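Local coordinates for ribonuclease (Chelonia mydas, PDB 2ZPO), which probably cleaves RNA on the 3' side of pyrimidine nucleotides, as a secreted endonuclease of the pancreatic ribonuclease family, at residues P38-T43 and P90-N95. Residues are numbered along the deposited sequence; the frame is centred on the assembly and turned at random.
Sequences PVCKFT and PPCNYN. With SO4 (sulfate ion), chain B.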
loop_
_atom_site.group_PDB
_atom_site.type_symbol
_atom_site.label_atom_id
_atom_site.label_comp_id
_atom_site.label_asym_id
_atom_site.label_seq_id
_atom_site.Cartn_x
_atom_site.Cartn_y
_atom_site.Cartn_z
ATOM N N PRO A 38 6.474 -14.574 8.255
ATOM C CA PRO A 38 6.354 -16.043 8.238
ATOM C C PRO A 38 5.092 -16.599 7.547
ATOM O O PRO A 38 5.000 -17.810 7.326
ATOM C CB PRO A 38 6.353 -16.402 9.726
ATOM C CG PRO A 38 5.770 -15.191 10.393
ATOM C CD PRO A 38 6.171 -14.006 9.581
ATOM N N VAL A 39 4.143 -15.732 7.209
ATOM C CA VAL A 39 2.888 -16.148 6.537
ATOM C C VAL A 39 2.577 -15.212 5.357
ATOM O O VAL A 39 3.096 -14.104 5.288
ATOM C CB VAL A 39 1.678 -16.130 7.514
ATOM C CG1 VAL A 39 1.835 -17.215 8.599
ATOM C CG2 VAL A 39 1.523 -14.764 8.170
ATOM N N CYS A 40 1.722 -15.666 4.443
ATOM C CA CYS A 40 1.295 -14.839 3.310
ATOM C C CYS A 40 0.308 -13.768 3.763
ATOM O O CYS A 40 -0.771 -14.109 4.259
ATOM C CB CYS A 40 0.602 -15.683 2.248
ATOM S SG CYS A 40 1.465 -17.146 1.723
ATOM N N LYS A 41 0.674 -12.487 3.628
ATOM C CA LYS A 41 -0.306 -11.406 3.833
ATOM C C LYS A 41 -1.412 -11.531 2.775
ATOM O O LYS A 41 -1.143 -11.777 1.591
ATOM C CB LYS A 41 0.353 -10.030 3.798
ATOM C CG LYS A 41 -0.590 -8.850 4.167
ATOM C CD LYS A 41 0.192 -7.569 4.296
ATOM C CE LYS A 41 -0.735 -6.410 4.658
ATOM N NZ LYS A 41 -0.077 -5.103 4.307
ATOM N N PHE A 42 -2.665 -11.374 3.202
ATOM C CA PHE A 42 -3.792 -11.613 2.308
ATOM C C PHE A 42 -3.924 -10.586 1.177
ATOM O O PHE A 42 -4.167 -10.956 0.023
ATOM C CB PHE A 42 -5.095 -11.734 3.116
ATOM C CG PHE A 42 -5.271 -13.079 3.771
ATOM C CD1 PHE A 42 -5.487 -14.221 2.999
ATOM C CD2 PHE A 42 -5.233 -13.207 5.160
ATOM C CE1 PHE A 42 -5.652 -15.473 3.599
ATOM C CE2 PHE A 42 -5.400 -14.456 5.769
ATOM C CZ PHE A 42 -5.609 -15.588 4.979
ATOM N N THR A 43 -3.781 -9.309 1.514
ATOM C CA THR A 43 -3.948 -8.225 0.545
ATOM C C THR A 43 -3.041 -7.075 0.895
ATOM O O THR A 43 -2.725 -6.854 2.060
ATOM C CB THR A 43 -5.444 -7.749 0.470
ATOM O OG1 THR A 43 -5.638 -6.893 -0.650
ATOM C CG2 THR A 43 -5.838 -7.003 1.731
ATOM N N PRO A 90 2.962 -20.186 2.919
ATOM C CA PRO A 90 3.717 -20.374 1.611
ATOM C C PRO A 90 3.716 -21.630 0.906
ATOM O O PRO A 90 3.627 -22.653 1.582
ATOM C CB PRO A 90 5.103 -19.762 1.936
ATOM C CG PRO A 90 4.960 -19.075 3.249
ATOM C CD PRO A 90 3.886 -19.819 3.990
ATOM N N PRO A 91 3.874 -21.634 -0.428
ATOM C CA PRO A 91 4.100 -20.476 -1.289
ATOM C C PRO A 91 2.964 -19.491 -1.347
ATOM O O PRO A 91 1.804 -19.886 -1.308
ATOM C CB PRO A 91 4.251 -21.085 -2.694
ATOM C CG PRO A 91 4.469 -22.487 -2.504
ATOM C CD PRO A 91 3.928 -22.904 -1.181
ATOM N N CYS A 92 3.301 -18.212 -1.498
ATOM C CA CYS A 92 2.353 -17.123 -1.547
ATOM C C CYS A 92 2.234 -16.656 -2.986
ATOM O O CYS A 92 3.159 -16.026 -3.507
ATOM C CB CYS A 92 2.880 -15.957 -0.701
ATOM S SG CYS A 92 3.245 -16.392 1.003
ATOM N N ASN A 93 1.123 -16.985 -3.636
ATOM C CA ASN A 93 0.848 -16.538 -5.008
ATOM C C ASN A 93 -0.238 -15.491 -5.030
ATOM O O ASN A 93 -1.268 -15.634 -4.345
ATOM C CB ASN A 93 0.437 -17.718 -5.887
ATOM C CG ASN A 93 1.582 -18.675 -6.107
ATOM O OD1 ASN A 93 2.546 -18.331 -6.772
ATOM N ND2 ASN A 93 1.490 -19.871 -5.536
ATOM N N TYR A 94 -0.012 -14.423 -5.791
ATOM C CA TYR A 94 -0.927 -13.284 -5.793
ATOM C C TYR A 94 -1.524 -13.036 -7.154
ATOM O O TYR A 94 -0.945 -13.427 -8.161
ATOM C CB TYR A 94 -0.198 -12.006 -5.311
ATOM C CG TYR A 94 0.154 -12.080 -3.840
ATOM C CD1 TYR A 94 -0.750 -11.628 -2.865
ATOM C CD2 TYR A 94 1.357 -12.637 -3.418
ATOM C CE1 TYR A 94 -0.456 -11.722 -1.522
ATOM C CE2 TYR A 94 1.673 -12.730 -2.048
ATOM C CZ TYR A 94 0.753 -12.275 -1.109
ATOM O OH TYR A 94 1.049 -12.365 0.241
ATOM N N ASN A 95 -2.704 -12.414 -7.164
ATOM C CA ASN A 95 -3.236 -11.771 -8.363
ATOM C C ASN A 95 -3.250 -10.272 -8.064
ATOM O O ASN A 95 -3.137 -9.862 -6.914
ATOM C CB ASN A 95 -4.651 -12.254 -8.687
ATOM C CG ASN A 95 -4.701 -13.739 -9.023
ATOM O OD1 ASN A 95 -3.968 -14.224 -9.901
ATOM N ND2 ASN A 95 -5.549 -14.470 -8.313
HETATM S S SO4 B . -1.359 -1.609 7.354
HETATM O O1 SO4 B . -0.599 -2.519 6.501
HETATM O O2 SO4 B . -2.425 -2.315 8.063
HETATM O O3 SO4 B . -0.489 -0.953 8.358
HETATM O O4 SO4 B . -2.009 -0.615 6.521
#
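C40 and C92 join the two segments covalently: their SG atoms lie 2.1 Å apart in one of the disulfides of the pancreatic ribonuclease fold. The bridge ties the loop that follows helix 22-32 to the approach to strand 94-108. In both cysteines SG is anti to the carbonyl carbon, beside the backbone N, and the C-S-S-C torsion of -86° is close to the relaxed right angle. P90 flanks the bridge, its CD 4.3 Å from C40 SG.

Beside the disulfide, the buried Y94 side chain reaches across to the loop backbone, where its OH donates a hydrogen bond to K41 O. With CG anti to the carbonyl carbon (chi1 -69°), the ring comes edge-on, with K41 O in the ring plane, 3.2 Å from Y94 CE1. L83 of strand 69-83 and M30 and C26 of helix 22-32 pack around the tyrosine. A phenylalanine here would probably keep much of this packing but leave K41 O without its hydroxyl donor, and that part of the loop without its tie to the Y94 side chain.

K41, a substrate-binding residue by similarity, thus has its backbone held by Y94 while its extended side chain leads away toward H11, the probable proton acceptor. K41 NZ is hydrogen-bonded to N44 OD1 and makes a weak 3.4 Å bond to O1 of a sulfate, probably from the crystallisation liquor, that H11 and H114 also bind. On the backbone side of K41, Y94 OH donates to K41 O over 2.6 Å, meeting a lone pair in the carbonyl plane at a C=O...O angle of 135°.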